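Local coordinates for protein ketosynthase (Streptomyces sp. MSC090213JE08, PDB 6KXD) that probably condenses fatty acyl-ACP with malonyl-ACP, with loss of carbon dioxide, to give 3-oxoacyl-ACP, as the ketosynthase chain of the ishigamide ketosynthase/chain length factor, at residues A169-N174 and N398-I403; G180-R185 and L258-S263; P221-R226 and I362-T367; T311-I316 and D370-V375. All blocks are in the same frame, centred on the assembly; numbering follows the deposited sequence.

Contact 1 (A169-N174 and N398-I403); sequences ACAAGN and NNAVLI
Asn174 is the main side chain here, bringing its CB to 3.7 Å from Ala400 CB while its amide reaches over strand 398-403. ND2 donates to Ala400 O at 3.0 Å, nearly within its own amide plane but from above the plane of the carbonyl. At the other amide branch, OD1 lies 3.5 Å from both CB and CD2 of Leu402. Leu402 CG is turned anti to the backbone N (chi1 172°), which brings CD2 up to OD1, the two side chains crossing obliquely; OD1 finds its polar partner in the ND2 of Asn390. A leucine in place of Asn174 would probably leave Ala400 O short of one donor and the Asn390 amide without its acceptor. Packing is looser toward Asn398, where Ala171 CB stands 4.2 Å from Ala400 CB and 3.9 Å from Asn398 O. Small alanines suit this place because helix start and strand run close together. No solvent side exists, since all the touching residues are buried. Cys170, probably the nucleophile as in related ketosynthases, takes no part; its side chain touches His301 and His336. Behind the strand, helix 274-288 receives Val401, while strands 255-264 and 387-394 flank it and helix 172-185 begins on its other face.

Contact 2 (G180-R185 and L258-S263); sequences GLDSIR and LGYGLS
Asp182 and Tyr260 tie helix 180-185 to strand 258-263 in the layered helix-on-sheet architecture of the thiolase fold, at a point where Leu258 and Gly259 form a classic beta bulge opposite Ile403. The axes of the two short segments stand 9.4 Å apart at their closest, with 124° between their directions.

Polar contacts come first. Tyr260 OH donates to Asp182 OD2 in a very short hydrogen bond of 2.5 Å. The two side chains cross at about a right angle, with the carboxylate at the edge of the ring and the planes 43° apart. Tyrosine suits the place because its ring spans the gap before offering the hydroxyl; CG set between the backbone N and carbonyl carbon (chi1 81°) starts it in that direction. OD2 also pairs with Arg196 of the partner chain, so the bond sits at the dimer interface and the positive charge of that arginine would probably favour the anionic form of the acid.

Arg185 makes a close polar approach without a hydrogen bond. Its extended chain carries NH2 to 2.6 Å from Leu258 O, near the guanidinium plane, yet the angle is too poor for a bond; NH1 instead forms a salt bridge with Asp287, whose other oxygen accepts from Tyr260 N.

Apolar contact belongs to Leu181, whose CD2 also lies over one guanidinium face, toward its rim. Gly259, having no side chain, presents bare backbone to this branch. The methyl CD2 rests 3.8 Å from Gly259 CA and equally far from Tyr260 CD1, at the ring edge.

Contact 3 (P221-R226 and I362-T367); sequences PFDKDR and INHRET
Asp223 and Thr367 pair as a single backbone bridge, their CA atoms 4.7 Å apart, with Lys224 N donating to Glu366 O at 2.9 Å where residues 223-226 form a type I turn. The Asp223 carboxylate does most of the remaining work. Its OD2 accepts from two successive amides, Arg365 N at 2.8 Å and Glu366 N at 3.0 Å, the first nearly along the C-O axis and the second from above the carboxylate plane. OD1 closes an Asx turn with Asp225 N. Aspartate suits the place because its short arm, with CG anti to the backbone N (chi1 -170°), can serve both loops at once. An alanine here would probably leave the amides of Arg365 and Glu366 without their acceptor and free the turn at Asp225. Arg365 NH1 adds a long salt bridge to Asp223 OD1 (3.6 Å), in the guanidinium plane, and a longer, purely electrostatic one to Asp225 OD2. Outside, the Lys224 and Glu366 chains lie side by side. The buried His364 is held at both ring nitrogens: NE2 and Thr367 OG1 share a hydrogen bond of 2.5 Å, while ND1 meets a water that donates to Pro221 O and Ile362 O, joining the loops. Around this junction, Pro221 rests on Ser332 of helix 331-334 and Asp309 of helix 306-320, and Arg226, salt-bridged to Asp368, touches Lys310 on that second helix.

Contact 4 (T311-I316 and D370-V375); sequences TESAAI and DCPLDV
An inverse gamma turn centred on Pro372 packs against helix 306-320, and Ser313 is the helix residue that meets it, its CA 5.5 Å from that of Cys371. The turn is closed by Leu373 N donating to Cys371 O, and its bend brings three successive residues round one small side chain. Ser313 OG stands anti to its own backbone N (chi1 178°), which sends it out from the helix into the curve of the loop. There it comes within 3.4 Å of Cys371 CA, 3.6 Å of Leu373 CD1 and 3.7 Å of Pro372 CD, all carbon neighbours. Ser313 CB is touched too, by Leu373 CD1 at 4.0 Å and by Cys371 CB at the same distance, with Cys371 SG lying alongside. A small residue suits this position, since the loop backbone passes directly over it.

One helical turn farther on, Ile316 carries the contact forward more loosely: its CG2 is 4.4 Å from Leu373 CD2. Leucine suits its place in the loop because its two methyls divide the work, CD1 going to the serine and CD2 to the isoleucine; Pro324 and Thr327 also touch both Leu373 and Ile316.

The chemistry is therefore that of apolar packing, even where a hydroxyl stands at its centre. Asp370 O, at 3.8 Å, is too distant to bond Ser313 OG, which is buried with no hydrogen-bonding partner in the model. Shape and van der Waals contact, rather than polar bonding between the two segments, thus hold the loop on the helix.

How the contacts relate
Contacts 1 and 2 share helix 172-185, and their strands are sheet neighbours: Val401 O lies 2.8 Å from Gly261 N, probably hydrogen-bonded. Their centres are 11 Å apart; contact 1 holds the probable nucleophile Cys170, and both reach the partner chain. Contacts 3 and 4 form a second pair, centres 12 Å apart, in which Phe222 and His364 pack on Val375. Contact 2 is distant from contact 3, with about 16 Å between nearest atoms. The nearest atoms of contacts 1 and 4 are about 7 Å apart, and contact 4 has a link to the probable active site: Glu312 accepts from the backbone N of His301, which the Cys170 side chain touches.

Contact 1 (A169-N174 and N398-I403)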
# COMPACT_ATOMS: atom_id res chain seq x y z
N ALA A 169 5.05 -2.92 -3.14
CA ALA A 169 5.70 -4.12 -3.68
C ALA A 169 6.78 -4.68 -2.74
O ALA A 169 6.51 -5.01 -1.57
CB ALA A 169 6.16 -3.81 -5.07
N CYS A 170 8.03 -4.86 -3.21
CA CYS A 170 9.04 -5.55 -2.38
C CYS A 170 9.40 -4.80 -1.11
O CYS A 170 9.90 -5.42 -0.12
CB CYS A 170 10.34 -5.73 -3.14
SG CYS A 170 10.00 -5.93 -4.89
N ALA A 171 9.12 -3.49 -1.10
CA ALA A 171 9.47 -2.69 0.03
C ALA A 171 8.30 -2.64 1.02
O ALA A 171 8.43 -2.06 2.06
CB ALA A 171 9.85 -1.30 -0.42
N ALA A 172 7.18 -3.28 0.69
CA ALA A 172 5.93 -2.98 1.37
C ALA A 172 6.02 -3.42 2.83
O ALA A 172 5.56 -2.73 3.70
CB ALA A 172 4.80 -3.61 0.61
N GLY A 173 6.68 -4.55 3.13
CA GLY A 173 6.85 -5.00 4.52
C GLY A 173 7.54 -3.96 5.40
O GLY A 173 7.12 -3.67 6.44
N ASN A 174 8.64 -3.39 4.91
CA ASN A 174 9.38 -2.39 5.60
C ASN A 174 8.56 -1.10 5.73
O ASN A 174 8.59 -0.45 6.77
CB ASN A 174 10.69 -2.07 4.88
CG ASN A 174 11.86 -2.90 5.36
OD1 ASN A 174 11.70 -3.71 6.28
ND2 ASN A 174 12.99 -2.77 4.67
N ASN A 398 10.80 2.90 -5.04
CA ASN A 398 10.39 2.97 -3.70
C ASN A 398 11.42 2.22 -2.86
O ASN A 398 11.59 1.02 -3.07
CB ASN A 398 9.04 2.31 -3.51
CG ASN A 398 7.85 3.14 -3.97
OD1 ASN A 398 6.74 2.76 -3.65
ND2 ASN A 398 8.05 4.26 -4.66
N ASN A 399 12.11 2.93 -1.99
CA ASN A 399 13.05 2.31 -1.10
C ASN A 399 12.60 2.52 0.33
O ASN A 399 12.16 3.62 0.72
CB ASN A 399 14.46 2.88 -1.25
CG ASN A 399 14.94 2.87 -2.68
OD1 ASN A 399 15.17 1.82 -3.27
ND2 ASN A 399 15.08 4.07 -3.25
N ALA A 400 12.75 1.46 1.13
CA ALA A 400 12.51 1.49 2.54
C ALA A 400 13.59 0.64 3.23
O ALA A 400 13.79 -0.50 2.90
CB ALA A 400 11.15 0.95 2.87
N VAL A 401 14.19 1.24 4.24
CA VAL A 401 15.26 0.64 5.02
C VAL A 401 14.85 0.70 6.48
O VAL A 401 14.43 1.76 6.97
CB VAL A 401 16.58 1.37 4.76
CG1 VAL A 401 17.69 0.75 5.60
CG2 VAL A 401 16.91 1.36 3.28
N LEU A 402 14.90 -0.45 7.16
CA LEU A 402 14.49 -0.60 8.51
C LEU A 402 15.70 -0.99 9.36
O LEU A 402 16.50 -1.82 8.92
CB LEU A 402 13.44 -1.70 8.54
CG LEU A 402 12.98 -2.19 9.91
CD1 LEU A 402 12.09 -1.16 10.57
CD2 LEU A 402 12.25 -3.53 9.77
N ILE A 403 15.79 -0.36 10.53
CA ILE A 403 16.86 -0.61 11.51
C ILE A 403 16.20 -1.13 12.78
O ILE A 403 15.38 -0.43 13.40
CB ILE A 403 17.70 0.64 11.81
CG1 ILE A 403 18.18 1.41 10.58
CG2 ILE A 403 18.86 0.25 12.71
CD1 ILE A 403 19.09 0.67 9.64

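Contact 2 (G180-R185 and L258-S263)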
# COMPACT_ATOMS: atom_id res chain seq x y z
N GLY A 180 3.87 1.28 11.30
CA GLY A 180 3.58 0.87 12.67
C GLY A 180 4.42 1.67 13.64
O GLY A 180 3.93 2.12 14.64
N LEU A 181 5.70 1.84 13.34
CA LEU A 181 6.60 2.53 14.20
C LEU A 181 6.12 3.98 14.35
O LEU A 181 5.98 4.48 15.46
CB LEU A 181 8.00 2.47 13.62
CG LEU A 181 9.00 3.42 14.25
CD1 LEU A 181 9.29 2.99 15.67
CD2 LEU A 181 10.25 3.48 13.39
N ASP A 182 5.85 4.63 13.22
CA ASP A 182 5.40 6.02 13.26
C ASP A 182 4.08 6.11 14.00
O ASP A 182 3.87 7.08 14.77
CB ASP A 182 5.26 6.57 11.85
CG ASP A 182 6.59 6.85 11.20
OD1 ASP A 182 7.60 7.02 11.97
OD2 ASP A 182 6.60 6.94 9.95
N SER A 183 3.21 5.11 13.82
CA SER A 183 1.90 5.18 14.40
C SER A 183 2.01 5.07 15.92
O SER A 183 1.33 5.81 16.66
CB SER A 183 0.97 4.15 13.80
OG SER A 183 0.72 4.42 12.42
N ILE A 184 2.86 4.16 16.38
CA ILE A 184 3.09 4.01 17.84
C ILE A 184 3.85 5.23 18.37
O ILE A 184 3.50 5.77 19.42
CB ILE A 184 3.78 2.68 18.17
CG1 ILE A 184 2.85 1.52 17.86
CG2 ILE A 184 4.23 2.65 19.62
CD1 ILE A 184 3.52 0.17 17.80
N ARG A 185 4.86 5.71 17.64
CA ARG A 185 5.66 6.84 18.12
C ARG A 185 4.77 8.07 18.33
O ARG A 185 5.02 8.84 19.26
CB ARG A 185 6.78 7.23 17.16
CG ARG A 185 8.04 6.41 17.33
CD ARG A 185 9.03 6.88 16.27
NE ARG A 185 10.33 6.28 16.41
CZ ARG A 185 11.29 6.41 15.51
NH1 ARG A 185 11.23 7.38 14.60
NH2 ARG A 185 12.30 5.56 15.51
N LEU A 258 14.22 0.64 15.84
CA LEU A 258 14.96 1.85 16.10
C LEU A 258 14.54 2.96 15.14
O LEU A 258 14.43 4.13 15.53
CB LEU A 258 16.45 1.58 15.94
CG LEU A 258 17.00 0.47 16.83
CD1 LEU A 258 18.51 0.42 16.71
CD2 LEU A 258 16.57 0.67 18.26
N GLY A 259 14.34 2.60 13.87
CA GLY A 259 13.98 3.59 12.87
C GLY A 259 13.84 2.98 11.49
O GLY A 259 14.15 1.83 11.26
N TYR A 260 13.40 3.83 10.57
CA TYR A 260 13.43 3.49 9.18
C TYR A 260 13.59 4.75 8.35
O TYR A 260 13.51 5.91 8.85
CB TYR A 260 12.18 2.67 8.81
CG TYR A 260 10.90 3.44 8.57
CD1 TYR A 260 10.25 4.05 9.63
CD2 TYR A 260 10.29 3.46 7.32
CE1 TYR A 260 9.04 4.71 9.46
CE2 TYR A 260 9.07 4.10 7.14
CZ TYR A 260 8.45 4.73 8.20
OH TYR A 260 7.28 5.38 8.14
N GLY A 261 13.86 4.52 7.07
CA GLY A 261 13.97 5.57 6.11
C GLY A 261 13.23 5.19 4.85
O GLY A 261 13.26 4.04 4.40
N LEU A 262 12.58 6.20 4.24
CA LEU A 262 11.94 6.06 2.98
C LEU A 262 12.60 7.06 2.07
O LEU A 262 12.75 8.22 2.45
CB LEU A 262 10.45 6.40 3.10
CG LEU A 262 9.64 5.47 3.99
CD1 LEU A 262 8.20 5.95 4.04
CD2 LEU A 262 9.70 4.04 3.46
N SER A 263 12.93 6.59 0.88
CA SER A 263 13.30 7.42 -0.21
C SER A 263 12.64 6.94 -1.49
O SER A 263 12.19 5.81 -1.61
CB SER A 263 14.79 7.44 -0.41
OG SER A 263 15.25 6.15 -0.73

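Contact 3 (P221-R226 and I362-T367)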
# COMPACT_ATOMS: atom_id res chain seq x y z
N PRO A 221 22.29 -14.40 -5.05
CA PRO A 221 22.55 -12.99 -4.80
C PRO A 221 24.03 -12.68 -4.56
O PRO A 221 24.70 -13.29 -3.71
CB PRO A 221 21.70 -12.66 -3.56
CG PRO A 221 20.58 -13.67 -3.66
CD PRO A 221 21.31 -14.93 -4.09
N PHE A 222 24.48 -11.69 -5.33
CA PHE A 222 25.81 -11.11 -5.28
C PHE A 222 26.83 -12.06 -5.94
O PHE A 222 28.01 -11.78 -5.93
CB PHE A 222 26.23 -10.75 -3.86
CG PHE A 222 25.30 -9.75 -3.21
CD1 PHE A 222 25.21 -8.46 -3.70
CD2 PHE A 222 24.49 -10.12 -2.14
CE1 PHE A 222 24.33 -7.54 -3.14
CE2 PHE A 222 23.63 -9.19 -1.58
CZ PHE A 222 23.56 -7.91 -2.07
N ASP A 223 26.34 -13.14 -6.55
CA ASP A 223 27.21 -14.07 -7.24
C ASP A 223 27.55 -13.46 -8.61
O ASP A 223 26.70 -12.82 -9.19
CB ASP A 223 26.54 -15.43 -7.41
CG ASP A 223 27.47 -16.52 -7.91
OD1 ASP A 223 27.71 -16.55 -9.13
OD2 ASP A 223 27.93 -17.32 -7.06
N LYS A 224 28.77 -13.74 -9.09
CA LYS A 224 29.28 -13.26 -10.34
C LYS A 224 28.41 -13.78 -11.50
O LYS A 224 28.24 -13.05 -12.48
CB LYS A 224 30.76 -13.65 -10.47
CG LYS A 224 31.51 -13.03 -11.64
CD LYS A 224 32.93 -13.58 -11.82
CE LYS A 224 33.75 -12.81 -12.85
NZ LYS A 224 33.60 -13.39 -14.20
N ASP A 225 27.83 -14.98 -11.39
CA ASP A 225 27.01 -15.52 -12.51
C ASP A 225 25.54 -15.67 -12.09
O ASP A 225 24.80 -16.42 -12.73
CB ASP A 225 27.56 -16.85 -13.05
CG ASP A 225 29.08 -16.81 -13.22
OD1 ASP A 225 29.55 -16.08 -14.13
OD2 ASP A 225 29.77 -17.46 -12.40
N ARG A 226 25.10 -14.85 -11.13
CA ARG A 226 23.66 -14.73 -10.78
C ARG A 226 22.85 -14.49 -12.06
O ARG A 226 23.31 -13.83 -13.01
CB ARG A 226 23.48 -13.64 -9.72
CG ARG A 226 23.72 -12.23 -10.24
CD ARG A 226 23.66 -11.19 -9.15
NE ARG A 226 23.94 -9.87 -9.68
CZ ARG A 226 25.16 -9.33 -9.79
NH1 ARG A 226 26.25 -10.05 -9.61
NH2 ARG A 226 25.28 -8.05 -10.09
N ILE A 362 22.99 -18.06 0.32
CA ILE A 362 23.20 -19.42 -0.14
C ILE A 362 23.34 -19.42 -1.66
O ILE A 362 23.27 -18.38 -2.29
CB ILE A 362 22.07 -20.34 0.37
CG1 ILE A 362 20.76 -20.18 -0.41
CG2 ILE A 362 21.90 -20.14 1.86
CD1 ILE A 362 19.72 -21.29 -0.15
N ASN A 363 23.60 -20.60 -2.23
CA ASN A 363 23.89 -20.80 -3.64
C ASN A 363 25.05 -19.89 -4.08
O ASN A 363 25.12 -19.48 -5.24
CB ASN A 363 22.65 -20.60 -4.51
CG ASN A 363 21.41 -21.30 -3.99
OD1 ASN A 363 21.50 -22.43 -3.53
ND2 ASN A 363 20.26 -20.63 -4.04
N HIS A 364 25.95 -19.55 -3.16
CA HIS A 364 27.04 -18.63 -3.43
C HIS A 364 28.29 -19.40 -3.87
O HIS A 364 28.92 -20.09 -3.03
CB HIS A 364 27.35 -17.74 -2.23
CG HIS A 364 28.09 -16.49 -2.61
ND1 HIS A 364 27.50 -15.51 -3.38
CD2 HIS A 364 29.35 -16.07 -2.35
CE1 HIS A 364 28.36 -14.53 -3.56
NE2 HIS A 364 29.49 -14.84 -2.93
N ARG A 365 28.62 -19.26 -5.16
CA ARG A 365 29.84 -19.86 -5.76
C ARG A 365 30.99 -18.86 -5.64
O ARG A 365 32.01 -19.17 -5.08
CB ARG A 365 29.61 -20.23 -7.22
CG ARG A 365 28.76 -21.48 -7.39
CD ARG A 365 27.64 -21.28 -8.38
NE ARG A 365 27.90 -21.67 -9.76
CZ ARG A 365 27.41 -21.03 -10.82
NH1 ARG A 365 27.20 -19.72 -10.77
NH2 ARG A 365 27.08 -21.71 -11.90
N GLU A 366 30.77 -17.63 -6.12
CA GLU A 366 31.82 -16.65 -6.27
C GLU A 366 31.23 -15.24 -6.22
O GLU A 366 30.35 -14.94 -7.02
CB GLU A 366 32.47 -16.91 -7.62
CG GLU A 366 33.65 -16.00 -7.91
CD GLU A 366 34.16 -16.10 -9.34
OE1 GLU A 366 33.59 -16.88 -10.16
OE2 GLU A 366 35.13 -15.40 -9.63
N THR A 367 31.75 -14.39 -5.33
CA THR A 367 31.26 -13.04 -5.14
C THR A 367 31.56 -12.25 -6.42
O THR A 367 32.66 -12.35 -6.98
CB THR A 367 31.83 -12.42 -3.85
OG1 THR A 367 31.49 -13.27 -2.75
CG2 THR A 367 31.27 -11.05 -3.54
O HOH W 1 24.76 -16.25 -3.85

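Contact 4 (T311-I316 and D370-V375)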
# COMPACT_ATOMS: atom_id res chain seq x y z
N THR A 311 23.88 -2.50 -8.09
CA THR A 311 23.41 -1.16 -7.60
C THR A 311 23.34 -1.10 -6.07
O THR A 311 23.78 -0.15 -5.39
CB THR A 311 22.07 -0.81 -8.25
OG1 THR A 311 22.25 -0.95 -9.65
CG2 THR A 311 21.65 0.60 -7.93
N GLU A 312 22.72 -2.11 -5.46
CA GLU A 312 22.56 -2.07 -4.05
C GLU A 312 23.93 -2.09 -3.33
O GLU A 312 24.14 -1.42 -2.36
CB GLU A 312 21.74 -3.27 -3.63
CG GLU A 312 21.43 -3.18 -2.18
CD GLU A 312 20.44 -4.21 -1.66
OE1 GLU A 312 19.98 -4.00 -0.53
OE2 GLU A 312 20.17 -5.19 -2.36
N SER A 313 24.85 -2.92 -3.84
CA SER A 313 26.18 -2.98 -3.33
C SER A 313 26.83 -1.59 -3.38
O SER A 313 27.43 -1.15 -2.42
CB SER A 313 26.99 -3.97 -4.12
OG SER A 313 28.29 -3.98 -3.62
N ALA A 314 26.69 -0.94 -4.53
CA ALA A 314 27.29 0.37 -4.75
C ALA A 314 26.73 1.35 -3.72
O ALA A 314 27.45 2.18 -3.23
CB ALA A 314 27.03 0.83 -6.17
N ALA A 315 25.42 1.25 -3.40
CA ALA A 315 24.80 2.18 -2.51
C ALA A 315 25.31 1.96 -1.09
O ALA A 315 25.51 2.92 -0.31
CB ALA A 315 23.29 2.03 -2.58
N ILE A 316 25.44 0.68 -0.74
CA ILE A 316 25.92 0.27 0.55
C ILE A 316 27.36 0.83 0.73
O ILE A 316 27.67 1.43 1.76
CB ILE A 316 25.84 -1.26 0.73
CG1 ILE A 316 24.38 -1.70 0.92
CG2 ILE A 316 26.69 -1.72 1.91
CD1 ILE A 316 24.13 -3.18 0.75
N ASP A 370 32.42 -6.73 -8.51
CA ASP A 370 31.74 -5.43 -8.35
C ASP A 370 30.80 -5.42 -7.13
O ASP A 370 30.31 -4.35 -6.76
CB ASP A 370 30.95 -5.03 -9.60
CG ASP A 370 31.84 -4.65 -10.76
OD1 ASP A 370 32.96 -4.16 -10.52
OD2 ASP A 370 31.42 -4.88 -11.90
N CYS A 371 30.58 -6.56 -6.47
CA CYS A 371 29.96 -6.54 -5.15
C CYS A 371 30.96 -6.90 -4.05
O CYS A 371 30.87 -7.97 -3.46
CB CYS A 371 28.72 -7.42 -5.14
SG CYS A 371 27.68 -7.15 -6.59
N PRO A 372 31.89 -5.99 -3.68
CA PRO A 372 32.98 -6.32 -2.75
C PRO A 372 32.46 -6.47 -1.32
O PRO A 372 32.82 -5.71 -0.46
CB PRO A 372 33.92 -5.11 -2.86
CG PRO A 372 32.97 -3.96 -3.17
CD PRO A 372 31.96 -4.57 -4.11
N LEU A 373 31.56 -7.41 -1.10
CA LEU A 373 30.93 -7.56 0.19
C LEU A 373 31.21 -8.95 0.75
O LEU A 373 31.30 -9.91 0.00
CB LEU A 373 29.41 -7.46 0.02
CG LEU A 373 28.92 -6.15 -0.57
CD1 LEU A 373 27.47 -6.32 -0.98
CD2 LEU A 373 29.12 -5.04 0.46
N ASP A 374 31.24 -9.02 2.08
CA ASP A 374 31.14 -10.30 2.74
C ASP A 374 29.65 -10.64 2.84
O ASP A 374 28.94 -10.07 3.69
CB ASP A 374 31.82 -10.29 4.10
CG ASP A 374 31.65 -11.60 4.85
OD1 ASP A 374 31.11 -12.57 4.24
OD2 ASP A 374 32.04 -11.65 6.03
N VAL A 375 29.21 -11.59 2.00
CA VAL A 375 27.82 -11.97 1.90
C VAL A 375 27.48 -13.13 2.86
O VAL A 375 26.43 -13.74 2.75
CB VAL A 375 27.46 -12.30 0.45
CG1 VAL A 375 27.74 -11.10 -0.44
CG2 VAL A 375 28.18 -13.54 -0.07